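Putative major capsid protein (PDB 6G44) probably forms the outer protein shell of the virophage mavirus, its double jelly-roll subunits assembling in threes into the building blocks of the capsid. Local coordinates at residues P332-E342 and H467-D477; L178-H187 and V196-E204. One frame throughout, in Å; residues are numbered along the deposited sequence.

Contact 1: P332-E342 and H467-D477. With SO4 (sulfate ion), chain B.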
loop_
_atom_site.group_PDB
_atom_site.type_symbol
_atom_site.label_atom_id
_atom_site.label_comp_id
_atom_site.label_asym_id
_atom_site.label_seq_id
_atom_site.Cartn_x
_atom_site.Cartn_y
_atom_site.Cartn_z
ATOM N N PRO C 332 -1.171 28.707 -17.079
ATOM C CA PRO C 332 -0.513 27.602 -16.358
ATOM C C PRO C 332 -1.204 26.254 -16.480
ATOM O O PRO C 332 -2.391 26.166 -16.766
ATOM C CB PRO C 332 -0.542 28.051 -14.899
ATOM C CG PRO C 332 -0.655 29.547 -14.962
ATOM C CD PRO C 332 -1.519 29.798 -16.156
ATOM N N SER C 333 -0.432 25.227 -16.199
ATOM C CA SER C 333 -0.904 23.852 -16.167
ATOM C C SER C 333 -1.830 23.569 -15.002
ATOM O O SER C 333 -2.810 22.800 -15.155
ATOM C CB SER C 333 0.300 22.918 -16.071
ATOM O OG SER C 333 -0.098 21.561 -15.930
ATOM N N MET C 334 -1.538 24.157 -13.850
ATOM C CA MET C 334 -2.335 23.875 -12.664
ATOM C C MET C 334 -2.302 25.060 -11.717
ATOM O O MET C 334 -1.355 25.844 -11.715
ATOM C CB MET C 334 -1.837 22.601 -11.950
ATOM C CG MET C 334 -2.798 22.057 -10.876
ATOM S SD MET C 334 -2.253 20.514 -10.070
ATOM C CE MET C 334 -2.426 19.333 -11.384
ATOM N N PHE C 335 -3.350 25.162 -10.908
ATOM C CA PHE C 335 -3.464 26.113 -9.842
ATOM C C PHE C 335 -3.688 25.406 -8.529
ATOM O O PHE C 335 -4.207 24.282 -8.506
ATOM C CB PHE C 335 -4.660 27.059 -10.101
ATOM C CG PHE C 335 -4.495 27.892 -11.329
ATOM C CD1 PHE C 335 -3.824 29.098 -11.226
ATOM C CD2 PHE C 335 -4.968 27.467 -12.559
ATOM C CE1 PHE C 335 -3.628 29.892 -12.337
ATOM C CE2 PHE C 335 -4.780 28.282 -13.690
ATOM C CZ PHE C 335 -4.107 29.476 -13.549
ATOM N N ALA C 336 -3.314 26.065 -7.443
ATOM C CA ALA C 336 -3.583 25.549 -6.089
ATOM C C ALA C 336 -4.129 26.693 -5.242
ATOM O O ALA C 336 -3.542 27.795 -5.229
ATOM C CB ALA C 336 -2.344 24.949 -5.449
ATOM N N VAL C 337 -5.209 26.431 -4.528
ATOM C CA VAL C 337 -5.856 27.415 -3.661
ATOM C C VAL C 337 -5.779 26.916 -2.232
ATOM O O VAL C 337 -6.139 25.760 -1.947
ATOM C CB VAL C 337 -7.333 27.601 -4.057
ATOM C CG1 VAL C 337 -7.995 28.660 -3.174
ATOM C CG2 VAL C 337 -7.448 27.974 -5.515
ATOM N N MET C 338 -5.342 27.780 -1.320
ATOM C CA MET C 338 -5.332 27.440 0.089
ATOM C C MET C 338 -5.541 28.705 0.894
ATOM O O MET C 338 -5.152 29.783 0.443
ATOM C CB MET C 338 -4.047 26.688 0.472
ATOM C CG MET C 338 -2.782 27.440 0.736
ATOM S SD MET C 338 -1.487 26.311 1.394
ATOM C CE MET C 338 -0.895 25.617 -0.115
ATOM N N VAL C 339 -6.139 28.567 2.065
ATOM C CA VAL C 339 -6.361 29.674 2.990
ATOM C C VAL C 339 -5.629 29.337 4.278
ATOM O O VAL C 339 -6.019 28.404 4.971
ATOM C CB VAL C 339 -7.859 29.884 3.223
ATOM C CG1 VAL C 339 -8.081 31.018 4.237
ATOM C CG2 VAL C 339 -8.587 30.187 1.924
ATOM N N SER C 340 -4.563 30.080 4.606
ATOM C CA SER C 340 -3.649 29.741 5.700
ATOM C C SER C 340 -3.870 30.650 6.901
ATOM O O SER C 340 -4.090 31.856 6.727
ATOM C CB SER C 340 -2.177 29.853 5.250
ATOM O OG SER C 340 -1.808 28.804 4.362
ATOM N N GLN C 341 -3.785 30.081 8.104
ATOM C CA GLN C 341 -3.749 30.884 9.329
ATOM C C GLN C 341 -2.425 31.636 9.287
ATOM O O GLN C 341 -1.357 31.029 9.173
ATOM C CB GLN C 341 -3.828 29.954 10.536
ATOM C CG GLN C 341 -3.813 30.657 11.884
ATOM C CD GLN C 341 -3.764 29.644 12.991
ATOM O OE1 GLN C 341 -2.735 28.999 13.203
ATOM N NE2 GLN C 341 -4.903 29.435 13.650
ATOM N N GLU C 342 -2.463 32.970 9.342
ATOM C CA GLU C 342 -1.230 33.746 9.169
ATOM C C GLU C 342 -0.238 33.586 10.320
ATOM O O GLU C 342 0.964 33.505 10.077
ATOM C CB GLU C 342 -1.538 35.227 8.889
ATOM C CG GLU C 342 -1.932 35.446 7.436
ATOM C CD GLU C 342 -2.153 36.900 7.061
ATOM O OE1 GLU C 342 -1.234 37.539 6.521
ATOM O OE2 GLU C 342 -3.264 37.400 7.276
ATOM N N HIS C 467 -6.165 36.321 11.740
ATOM C CA HIS C 467 -5.947 36.656 10.346
ATOM C C HIS C 467 -5.722 35.405 9.502
ATOM O O HIS C 467 -4.922 34.555 9.893
ATOM C CB HIS C 467 -4.740 37.587 10.178
ATOM C CG HIS C 467 -5.030 39.020 10.496
ATOM N ND1 HIS C 467 -4.825 39.557 11.746
ATOM C CD2 HIS C 467 -5.509 40.024 9.725
ATOM C CE1 HIS C 467 -5.164 40.836 11.733
ATOM N NE2 HIS C 467 -5.572 41.149 10.519
ATOM N N TYR C 468 -6.410 35.350 8.357
ATOM C CA TYR C 468 -6.278 34.273 7.354
ATOM C C TYR C 468 -5.938 34.869 6.006
ATOM O O TYR C 468 -6.418 35.959 5.652
ATOM C CB TYR C 468 -7.563 33.400 7.248
ATOM C CG TYR C 468 -7.637 32.444 8.418
ATOM C CD1 TYR C 468 -8.043 32.889 9.664
ATOM C CD2 TYR C 468 -7.203 31.119 8.306
ATOM C CE1 TYR C 468 -8.041 32.052 10.766
ATOM C CE2 TYR C 468 -7.207 30.268 9.398
ATOM C CZ TYR C 468 -7.620 30.747 10.625
ATOM O OH TYR C 468 -7.585 29.898 11.673
ATOM N N LYS C 469 -5.104 34.147 5.258
ATOM C CA LYS C 469 -4.628 34.588 3.957
ATOM C C LYS C 469 -5.020 33.580 2.876
ATOM O O LYS C 469 -4.607 32.423 2.918
ATOM C CB LYS C 469 -3.124 34.772 3.979
ATOM C CG LYS C 469 -2.528 35.260 2.679
ATOM C CD LYS C 469 -1.006 35.295 2.723
ATOM C CE LYS C 469 -0.490 36.483 3.502
ATOM N NZ LYS C 469 0.979 36.644 3.332
ATOM N N LEU C 470 -5.791 34.040 1.908
ATOM C CA LEU C 470 -6.091 33.282 0.676
ATOM C C LEU C 470 -4.889 33.412 -0.247
ATOM O O LEU C 470 -4.442 34.524 -0.536
ATOM C CB LEU C 470 -7.356 33.821 -0.002
ATOM C CG LEU C 470 -7.639 33.372 -1.433
ATOM C CD1 LEU C 470 -7.749 31.847 -1.564
ATOM C CD2 LEU C 470 -8.876 34.021 -2.013
ATOM N N GLU C 471 -4.337 32.288 -0.702
ATOM C CA GLU C 471 -3.224 32.271 -1.635
ATOM C C GLU C 471 -3.611 31.422 -2.830
ATOM O O GLU C 471 -4.214 30.342 -2.668
ATOM C CB GLU C 471 -1.978 31.681 -0.998
ATOM C CG GLU C 471 -1.371 32.526 0.123
ATOM C CD GLU C 471 -0.113 31.887 0.697
ATOM O OE1 GLU C 471 -0.258 30.792 1.282
ATOM O OE2 GLU C 471 1.011 32.459 0.562
ATOM N N VAL C 472 -3.279 31.909 -4.020
ATOM C CA VAL C 472 -3.480 31.194 -5.279
ATOM C C VAL C 472 -2.109 31.027 -5.899
ATOM O O VAL C 472 -1.420 32.016 -6.176
ATOM C CB VAL C 472 -4.441 31.922 -6.236
ATOM C CG1 VAL C 472 -4.629 31.125 -7.525
ATOM C CG2 VAL C 472 -5.755 32.166 -5.511
ATOM N N PHE C 473 -1.701 29.770 -6.074
ATOM C CA PHE C 473 -0.421 29.453 -6.686
ATOM C C PHE C 473 -0.628 28.941 -8.086
ATOM O O PHE C 473 -1.642 28.307 -8.367
ATOM C CB PHE C 473 0.302 28.366 -5.910
ATOM C CG PHE C 473 0.649 28.755 -4.514
ATOM C CD1 PHE C 473 -0.242 28.517 -3.481
ATOM C CD2 PHE C 473 1.860 29.366 -4.225
ATOM C CE1 PHE C 473 0.065 28.859 -2.172
ATOM C CE2 PHE C 473 2.157 29.740 -2.903
ATOM C CZ PHE C 473 1.259 29.473 -1.891
ATOM N N SER C 474 0.318 29.230 -8.976
ATOM C CA SER C 474 0.366 28.588 -10.296
ATOM C C SER C 474 1.480 27.570 -10.320
ATOM O O SER C 474 2.521 27.780 -9.704
ATOM C CB SER C 474 0.584 29.577 -11.422
ATOM O OG SER C 474 1.787 30.271 -11.228
ATOM N N ILE C 475 1.262 26.499 -11.084
ATOM C CA ILE C 475 2.285 25.517 -11.364
ATOM C C ILE C 475 2.417 25.521 -12.866
ATOM O O ILE C 475 1.485 25.130 -13.573
ATOM C CB ILE C 475 1.929 24.113 -10.831
ATOM C CG1 ILE C 475 1.714 24.188 -9.309
ATOM C CG2 ILE C 475 3.048 23.135 -11.171
ATOM C CD1 ILE C 475 0.297 24.019 -8.842
ATOM N N ARG C 476 3.561 25.986 -13.377
ATOM C CA ARG C 476 3.768 26.089 -14.816
ATOM C C ARG C 476 4.769 25.054 -15.323
ATOM O O ARG C 476 5.786 24.784 -14.674
ATOM C CB ARG C 476 4.295 27.468 -15.198
ATOM C CG ARG C 476 3.257 28.568 -15.151
ATOM C CD ARG C 476 3.904 29.844 -15.652
ATOM N NE ARG C 476 2.908 30.853 -15.980
ATOM C CZ ARG C 476 2.466 31.787 -15.143
ATOM N NH1 ARG C 476 1.562 32.660 -15.577
ATOM N NH2 ARG C 476 2.906 31.868 -13.895
ATOM N N ASP C 477 4.491 24.537 -16.512
ATOM C CA ASP C 477 5.425 23.640 -17.195
ATOM C C ASP C 477 6.622 24.496 -17.648
ATOM O O ASP C 477 6.463 25.563 -18.244
ATOM C CB ASP C 477 4.748 22.965 -18.376
ATOM C CG ASP C 477 3.563 22.063 -17.960
ATOM O OD1 ASP C 477 3.471 21.655 -16.789
ATOM O OD2 ASP C 477 2.757 21.736 -18.820
HETATM S S SO4 B . -3.275 37.397 13.911
HETATM O O1 SO4 B . -4.431 36.515 14.046
HETATM O O2 SO4 B . -3.708 38.812 13.854
HETATM O O3 SO4 B . -2.526 37.093 12.659
HETATM O O4 SO4 B . -2.391 37.157 15.073
HETATM O O HOH W 1 -2.453 30.187 2.097
#
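Met-334 to Gln-341 and Tyr-468 to Ile-475 run antiparallel, their strand axes 4.5 Å apart at closest and 159° between directions. Paired backbone bonds join Met-334 with Ile-475, Ala-336 with Phe-473, Met-338 with Glu-471 and Ser-340 with Lys-469. At one end N of Met-334 and, weakly, N of Ser-333 both bond to O of Ile-475, forming a classic beta bulge. Val-337, Val-339, Leu-470 and Val-472 share one face of the sheet, where Val-339 and Val-472 touch strand 448-457; CD1 of Leu-470 touches CG1 of Val-337 at 3.6 Å. On the other face, Met-338 has its CG between backbone N and carbonyl carbon (chi1 81°), and its bent chain brings CE to 4.0 Å from CE1 of Phe-473; helix 123-130 covers both through Leu-129. CG of Pro-332 sits over one face of the Arg-476 guanidinium, 3.8 Å from CZ, while NE of Arg-476 bonds to Asn-330 OD1 and NH2 makes a salt bridge to Glu-296. At the far end N of His-467 donates to a sulfate, probably from the crystallisation liquor. Buried at its middle between strand 448-457 and helix 123-130, this ladder belongs to a jelly-roll of the double jelly-roll capsid fold.

Contact 2: L178-H187 and V196-E204; sequences LGCNYAYYIH and VKIDFVVDE
His-187 and Asp-199 meet on the more open side of this strand pair, where NE2 of the imidazole donates to OD1 of the carboxylate over 2.8 Å. The acceptor lies in the ring plane, yet the nitrogen reaches OD1 from above the carboxylate plane, the two planes standing 76° apart. Thr-80 on the neighbouring strand also bonds to OD1, so this oxygen is gripped twice. CB of Lys-197 lies over one face of the imidazole, a CH-pi contact 3.7 Å from the centroid, whereas the lysine chain runs on past the ring and leaves the contact. Water 3 bridges His-187 O and Lys-197 N, and water 2 joins Ala-183 N to Val-201 O at the other end. The strands form a beta hairpin, antiparallel at 164°, whose second strand also pairs with strand 74-84 in a jelly-roll sheet. Packing is tighter on the opposite face. Here a chi1 of 55° folds the Tyr-182 ring back over its own backbone and alongside Phe-200, its CE1 at the edge of that phenyl, 3.5 Å from CD1. Leu-178 crosses Phe-200 at about a right angle, its CD2 3.8 Å from CE1, and CG1 of Ile-186 meets CG1 of Ile-198 at 4.2 Å. Leu-98 of strand 96-98 covers Tyr-182 and Phe-200, while Tyr-184 OH bonds to Gly-401 N of the third subunit.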
loop_
_atom_site.group_PDB
_atom_site.type_symbol
_atom_site.label_atom_id
_atom_site.label_comp_id
_atom_site.label_asym_id
_atom_site.label_seq_id
_atom_site.Cartn_x
_atom_site.Cartn_y
_atom_site.Cartn_z
ATOM N N LEU C 178 10.874 9.456 16.928
ATOM C CA LEU C 178 12.233 8.994 17.200
ATOM C C LEU C 178 12.359 7.510 16.902
ATOM O O LEU C 178 11.365 6.773 16.926
ATOM C CB LEU C 178 12.599 9.278 18.648
ATOM C CG LEU C 178 12.426 10.735 19.088
ATOM C CD1 LEU C 178 12.723 10.872 20.582
ATOM C CD2 LEU C 178 13.241 11.681 18.235
ATOM N N GLY C 179 13.556 7.054 16.583
ATOM C CA GLY C 179 13.799 5.621 16.501
ATOM C C GLY C 179 13.069 4.940 15.352
ATOM O O GLY C 179 12.711 3.785 15.464
ATOM N N CYS C 180 12.830 5.653 14.261
ATOM C CA CYS C 180 12.063 5.070 13.136
ATOM C C CYS C 180 12.769 5.291 11.793
ATOM O O CYS C 180 13.370 4.347 11.264
ATOM C CB CYS C 180 10.629 5.580 13.126
ATOM S SG CYS C 180 9.571 4.587 12.013
ATOM N N ASN C 181 12.727 6.504 11.257
ATOM C CA ASN C 181 13.323 6.791 9.946
ATOM C C ASN C 181 14.616 7.605 9.964
ATOM O O ASN C 181 15.327 7.622 8.967
ATOM C CB ASN C 181 12.312 7.510 9.068
ATOM C CG ASN C 181 11.054 6.707 8.885
ATOM O OD1 ASN C 181 11.138 5.481 8.688
ATOM N ND2 ASN C 181 9.892 7.346 8.956
ATOM N N TYR C 182 14.919 8.273 11.088
ATOM C CA TYR C 182 16.146 9.105 11.188
ATOM C C TYR C 182 16.893 8.811 12.475
ATOM O O TYR C 182 16.316 8.399 13.491
ATOM C CB TYR C 182 15.817 10.606 11.074
ATOM C CG TYR C 182 14.793 11.096 12.066
ATOM C CD1 TYR C 182 15.144 11.449 13.348
ATOM C CD2 TYR C 182 13.430 11.189 11.723
ATOM C CE1 TYR C 182 14.213 11.861 14.276
ATOM C CE2 TYR C 182 12.484 11.615 12.650
ATOM C CZ TYR C 182 12.885 11.965 13.936
ATOM O OH TYR C 182 11.994 12.400 14.896
ATOM N N ALA C 183 18.207 9.071 12.413
ATOM C CA ALA C 183 19.087 8.906 13.564
ATOM C C ALA C 183 18.835 9.980 14.610
ATOM O O ALA C 183 18.541 11.128 14.293
ATOM C CB ALA C 183 20.529 8.966 13.121
ATOM N N TYR C 184 18.958 9.587 15.859
ATOM C CA TYR C 184 18.673 10.493 16.970
ATOM C C TYR C 184 19.418 9.976 18.205
ATOM O O TYR C 184 19.785 8.803 18.298
ATOM C CB TYR C 184 17.117 10.604 17.258
ATOM C CG TYR C 184 16.692 9.401 18.049
ATOM C CD1 TYR C 184 16.709 8.134 17.475
ATOM C CD2 TYR C 184 16.424 9.483 19.422
ATOM C CE1 TYR C 184 16.453 7.002 18.220
ATOM C CE2 TYR C 184 16.142 8.355 20.164
ATOM C CZ TYR C 184 16.172 7.105 19.565
ATOM O OH TYR C 184 15.970 5.967 20.333
ATOM N N TYR C 185 19.565 10.856 19.195
ATOM C CA TYR C 185 20.063 10.447 20.514
ATOM C C TYR C 185 19.518 11.364 21.589
ATOM O O TYR C 185 19.753 12.568 21.528
ATOM C CB TYR C 185 21.585 10.466 20.573
ATOM C CG TYR C 185 22.096 10.063 21.952
ATOM C CD1 TYR C 185 21.865 8.789 22.442
ATOM C CD2 TYR C 185 22.761 10.981 22.761
ATOM C CE1 TYR C 185 22.314 8.413 23.699
ATOM C CE2 TYR C 185 23.211 10.614 24.029
ATOM C CZ TYR C 185 22.973 9.336 24.484
ATOM O OH TYR C 185 23.384 8.935 25.755
ATOM N N ILE C 186 18.824 10.795 22.560
ATOM C CA ILE C 186 18.316 11.541 23.729
ATOM C C ILE C 186 19.370 11.512 24.823
ATOM O O ILE C 186 19.789 10.438 25.272
ATOM C CB ILE C 186 17.016 10.929 24.276
ATOM C CG1 ILE C 186 15.938 10.917 23.185
ATOM C CG2 ILE C 186 16.517 11.721 25.479
ATOM C CD1 ILE C 186 14.784 9.985 23.476
ATOM N N HIS C 187 19.789 12.703 25.259
ATOM C CA HIS C 187 20.768 12.796 26.333
ATOM C C HIS C 187 20.100 12.345 27.622
ATOM O O HIS C 187 18.890 12.524 27.811
ATOM C CB HIS C 187 21.246 14.230 26.493
ATOM C CG HIS C 187 21.952 14.812 25.298
ATOM N ND1 HIS C 187 22.853 15.850 25.427
ATOM C CD2 HIS C 187 21.842 14.583 23.965
ATOM C CE1 HIS C 187 23.290 16.207 24.234
ATOM N NE2 HIS C 187 22.691 15.452 23.324
ATOM N N VAL C 196 14.892 18.569 27.924
ATOM C CA VAL C 196 15.528 17.424 27.295
ATOM C C VAL C 196 16.412 17.918 26.146
ATOM O O VAL C 196 16.089 18.918 25.520
ATOM C CB VAL C 196 14.453 16.399 26.837
ATOM C CG1 VAL C 196 13.618 16.923 25.680
ATOM C CG2 VAL C 196 15.069 15.058 26.480
ATOM N N LYS C 197 17.523 17.217 25.908
ATOM C CA LYS C 197 18.370 17.491 24.749
ATOM C C LYS C 197 18.337 16.261 23.857
ATOM O O LYS C 197 18.540 15.155 24.329
ATOM C CB LYS C 197 19.815 17.822 25.143
ATOM C CG LYS C 197 19.990 19.234 25.649
ATOM C CD LYS C 197 21.446 19.501 26.027
ATOM C CE LYS C 197 21.644 20.937 26.478
ATOM N NZ LYS C 197 23.107 21.206 26.638
ATOM N N ILE C 198 18.097 16.500 22.577
ATOM C CA ILE C 198 18.034 15.426 21.571
ATOM C C ILE C 198 18.919 15.809 20.376
ATOM O O ILE C 198 18.773 16.900 19.804
ATOM C CB ILE C 198 16.585 15.175 21.079
ATOM C CG1 ILE C 198 15.668 14.977 22.274
ATOM C CG2 ILE C 198 16.548 13.964 20.131
ATOM C CD1 ILE C 198 14.201 14.893 21.948
ATOM N N ASP C 199 19.808 14.906 19.994
ATOM C CA ASP C 199 20.589 15.026 18.774
ATOM C C ASP C 199 19.761 14.431 17.634
ATOM O O ASP C 199 19.141 13.366 17.795
ATOM C CB ASP C 199 21.902 14.248 18.860
ATOM C CG ASP C 199 22.756 14.638 20.057
ATOM O OD1 ASP C 199 22.608 15.778 20.571
ATOM O OD2 ASP C 199 23.568 13.789 20.487
ATOM N N PHE C 200 19.751 15.110 16.509
ATOM C CA PHE C 200 19.069 14.656 15.274
ATOM C C PHE C 200 20.036 14.662 14.094
ATOM O O PHE C 200 20.920 15.530 14.001
ATOM C CB PHE C 200 17.939 15.603 14.898
ATOM C CG PHE C 200 16.773 15.617 15.845
ATOM C CD1 PHE C 200 15.709 14.767 15.651
ATOM C CD2 PHE C 200 16.717 16.515 16.905
ATOM C CE1 PHE C 200 14.629 14.802 16.477
ATOM C CE2 PHE C 200 15.642 16.535 17.765
ATOM C CZ PHE C 200 14.568 15.691 17.537
ATOM N N VAL C 201 19.831 13.742 13.153
ATOM C CA VAL C 201 20.485 13.756 11.844
ATOM C C VAL C 201 19.391 13.485 10.816
ATOM O O VAL C 201 18.674 12.474 10.951
ATOM C CB VAL C 201 21.579 12.705 11.691
ATOM C CG1 VAL C 201 22.255 12.836 10.351
ATOM C CG2 VAL C 201 22.619 12.825 12.783
ATOM N N VAL C 202 19.263 14.340 9.830
ATOM C CA VAL C 202 18.252 14.171 8.742
ATOM C C VAL C 202 18.928 14.375 7.401
ATOM O O VAL C 202 19.627 15.393 7.215
ATOM C CB VAL C 202 17.098 15.181 8.874
ATOM C CG1 VAL C 202 16.142 15.107 7.684
ATOM C CG2 VAL C 202 16.372 14.959 10.188
ATOM N N ASP C 203 18.696 13.458 6.455
ATOM C CA ASP C 203 19.247 13.507 5.081
ATOM C C ASP C 203 18.027 13.587 4.151
ATOM O O ASP C 203 17.340 12.567 3.963
ATOM C CB ASP C 203 20.095 12.242 4.831
ATOM C CG ASP C 203 20.751 12.176 3.459
ATOM O OD1 ASP C 203 20.267 12.818 2.518
ATOM O OD2 ASP C 203 21.776 11.423 3.309
ATOM N N GLU C 204 17.774 14.752 3.576
ATOM C CA GLU C 204 16.546 15.055 2.814
ATOM C C GLU C 204 16.908 15.657 1.443
ATOM O O GLU C 204 17.826 16.484 1.338
ATOM C CB GLU C 204 15.696 16.033 3.639
ATOM C CG GLU C 204 14.374 16.457 3.019
ATOM C CD GLU C 204 13.447 17.155 4.002
ATOM O OE1 GLU C 204 13.371 16.704 5.172
ATOM O OE2 GLU C 204 12.799 18.156 3.599
HETATM O O HOH W 2 19.109 10.049 9.808
HETATM O O HOH W 3 18.053 15.176 27.858
#

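Both segments of contact 2 precede those of contact 1 in the sequence, and the two contacts do not touch: their centres are 33 Å apart and their nearest atoms about 16 Å. They lie in separate antiparallel sheets, contact 2 in the one containing strands 74-84 and 195-205, contact 1 in the one joining strands 334-341 and 464-482, consistent with the two jelly-rolls of the double jelly-roll. Contact 2 is a local hairpin, its segments 9 residues apart; those of contact 1 are 125 residues apart at their closest ends. Contact 1 is the more central in the chain and meets a neighbouring subunit only through Asp-477, whereas contact 2 is extensively bordered by the third subunit.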